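Local coordinates for archaeal flagellar ATP-binding protein FlaH (Methanocaldococcus jannaschii DSM 2661, PDB 4WIA), which probably binds ATP and magnesium as an accessory component of the archaellum, the motility filament of archaea, and is thought to play a regulatory part in its assembly, at residues D144-F149 against T174-S179. Residues are numbered along the deposited sequence; the frame is centred on the assembly and turned at random.
Sequences DLMAFF and TIIRTS
Met146, present as selenomethionine, reaches across to Ser179 and Ile176 where two helices lie side by side on one face of the central sheet of a KaiC-like P-loop NTPase. The segments run nearly parallel, 14° apart, and their axes come within 10.4 Å at the closest; the Met146 side chain spans the space between them and accounts for more than half of the area buried there (89 of 162 Å²). With CG anti to the carbonyl carbon (chi1 -66°) and a bend at chi2, CG and SE run alongside the serine; the terminal methyl's position is doubtful. Met146 SE packs 3.8 Å from Ser179 CB. A small residue suits this place because the backbones come nearest here, with the CA atoms of Met146 and Ser179 6.6 Å apart. Deeper in, Met146 SE lies 4.2 Å from Ile176 CG1, and strand 29-33 closes the floor: the flexible Met146 packs on Leu29, the branched Ile176 on Ile31.

Toward solvent the fit is looser. Ile175 adds just a marginal touch, CG2 to Met146 CG at 4.3 Å, and packs also on Val142 and Asp143 at the start of the neighbouring helix. Thr178, on the exposed side, turns its hydroxyl back to its own helix, where OG1 donates to Thr174 O; the backbone N of Thr178 reaches that same oxygen from the opposite face of the carbonyl plane. At the end of helix 170-179, Lys150 NZ bonds to Ser179 O, tying the two helices by a polar link beside the apolar contact, where Met146 CB lies 3.4 Å from Ser179 OG.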
loop_
_atom_site.group_PDB
_atom_site.type_symbol
_atom_site.label_atom_id
_atom_site.label_comp_id
_atom_site.label_asym_id
_atom_site.label_seq_id
_atom_site.Cartn_x
_atom_site.Cartn_y
_atom_site.Cartn_z
ATOM N N ASP A 144 -10.618 31.100 -19.618
ATOM C CA ASP A 144 -11.048 29.910 -20.375
ATOM C C ASP A 144 -10.344 28.695 -19.836
ATOM O O ASP A 144 -10.931 27.633 -19.675
ATOM C CB ASP A 144 -10.693 30.011 -21.858
ATOM C CG ASP A 144 -11.385 31.181 -22.573
ATOM O OD1 ASP A 144 -12.563 31.485 -22.302
ATOM O OD2 ASP A 144 -10.730 31.777 -23.442
ATOM N N LEU A 145 -9.055 28.843 -19.615
ATOM C CA LEU A 145 -8.288 27.738 -19.102
ATOM C C LEU A 145 -8.778 27.343 -17.714
ATOM O O LEU A 145 -8.947 26.154 -17.422
ATOM C CB LEU A 145 -6.812 28.106 -19.045
ATOM C CG LEU A 145 -5.884 26.999 -18.561
ATOM C CD1 LEU A 145 -5.792 25.871 -19.583
ATOM C CD2 LEU A 145 -4.535 27.621 -18.260
HETATM N N MSE A 146 -9.024 28.356 -16.879
HETATM C CA MSE A 146 -9.513 28.114 -15.505
HETATM C C MSE A 146 -10.847 27.423 -15.552
HETATM O O MSE A 146 -11.099 26.491 -14.823
HETATM C CB MSE A 146 -9.594 29.387 -14.643
HETATM C CG MSE A 146 -8.231 30.025 -14.336
HETATM SE SE MSE A 146 -6.846 28.893 -13.517
HETATM C CE MSE A 146 -7.996 27.305 -13.325
ATOM N N ALA A 147 -11.718 27.891 -16.415
ATOM C CA ALA A 147 -13.054 27.296 -16.554
ATOM C C ALA A 147 -12.947 25.842 -16.969
ATOM O O ALA A 147 -13.709 25.010 -16.504
ATOM C CB ALA A 147 -13.882 28.092 -17.569
ATOM N N PHE A 148 -11.997 25.547 -17.845
ATOM C CA PHE A 148 -11.781 24.194 -18.274
ATOM C C PHE A 148 -11.293 23.306 -17.125
ATOM O O PHE A 148 -11.782 22.189 -16.916
ATOM C CB PHE A 148 -10.758 24.181 -19.411
ATOM C CG PHE A 148 -10.224 22.804 -19.688
ATOM C CD1 PHE A 148 -10.987 21.896 -20.403
ATOM C CD2 PHE A 148 -9.043 22.380 -19.108
ATOM C CE1 PHE A 148 -10.551 20.623 -20.624
ATOM C CE2 PHE A 148 -8.578 21.088 -19.330
ATOM C CZ PHE A 148 -9.338 20.200 -20.096
ATOM N N PHE A 149 -10.281 23.781 -16.407
ATOM C CA PHE A 149 -9.799 23.051 -15.184
ATOM C C PHE A 149 -10.919 22.803 -14.163
ATOM O O PHE A 149 -11.014 21.708 -13.601
ATOM C CB PHE A 149 -8.646 23.788 -14.495
ATOM C CG PHE A 149 -7.322 23.688 -15.205
ATOM C CD1 PHE A 149 -7.088 22.761 -16.194
ATOM C CD2 PHE A 149 -6.317 24.569 -14.871
ATOM C CE1 PHE A 149 -5.888 22.711 -16.832
ATOM C CE2 PHE A 149 -5.090 24.507 -15.488
ATOM C CZ PHE A 149 -4.867 23.564 -16.457
ATOM N N THR A 174 -3.672 37.050 -10.274
ATOM C CA THR A 174 -4.870 37.219 -9.444
ATOM C C THR A 174 -6.015 36.288 -9.853
ATOM O O THR A 174 -6.741 35.796 -9.000
ATOM C CB THR A 174 -5.365 38.656 -9.540
ATOM O OG1 THR A 174 -4.392 39.557 -8.982
ATOM C CG2 THR A 174 -6.679 38.827 -8.804
ATOM N N ILE A 175 -6.164 36.032 -11.152
ATOM C CA ILE A 175 -7.252 35.188 -11.648
ATOM C C ILE A 175 -6.999 33.765 -11.296
ATOM O O ILE A 175 -7.892 33.025 -10.906
ATOM C CB ILE A 175 -7.433 35.327 -13.199
ATOM C CG1 ILE A 175 -7.942 36.725 -13.536
ATOM C CG2 ILE A 175 -8.391 34.269 -13.746
ATOM C CD1 ILE A 175 -7.745 37.108 -14.983
ATOM N N ILE A 176 -5.759 33.351 -11.488
ATOM C CA ILE A 176 -5.388 31.975 -11.189
ATOM C C ILE A 176 -5.610 31.741 -9.708
ATOM O O ILE A 176 -6.137 30.711 -9.301
ATOM C CB ILE A 176 -3.923 31.700 -11.602
ATOM C CG1 ILE A 176 -3.806 31.792 -13.134
ATOM C CG2 ILE A 176 -3.459 30.332 -11.115
ATOM C CD1 ILE A 176 -2.373 31.810 -13.641
ATOM N N ARG A 177 -5.177 32.701 -8.902
ATOM C CA ARG A 177 -5.235 32.548 -7.432
ATOM C C ARG A 177 -6.676 32.427 -7.002
ATOM O O ARG A 177 -6.995 31.634 -6.131
ATOM C CB ARG A 177 -4.599 33.746 -6.716
ATOM C CG ARG A 177 -3.093 33.863 -6.822
ATOM C CD ARG A 177 -2.701 35.240 -6.340
ATOM N NE ARG A 177 -1.289 35.617 -6.484
ATOM C CZ ARG A 177 -0.808 36.745 -7.057
ATOM N NH1 ARG A 177 0.506 36.971 -7.096
ATOM N NH2 ARG A 177 -1.596 37.652 -7.587
ATOM N N THR A 178 -7.551 33.246 -7.593
ATOM C CA THR A 178 -8.980 33.141 -7.305
ATOM C C THR A 178 -9.537 31.756 -7.660
ATOM O O THR A 178 -10.335 31.178 -6.933
ATOM C CB THR A 178 -9.769 34.270 -8.012
ATOM O OG1 THR A 178 -9.398 35.516 -7.408
ATOM C CG2 THR A 178 -11.284 34.089 -7.854
ATOM N N SER A 179 -9.090 31.228 -8.763
ATOM C CA SER A 179 -9.583 29.971 -9.201
ATOM C C SER A 179 -9.039 28.839 -8.325
ATOM O O SER A 179 -9.662 27.811 -8.137
ATOM C CB SER A 179 -9.182 29.835 -10.661
ATOM O OG SER A 179 -10.088 28.997 -11.352
#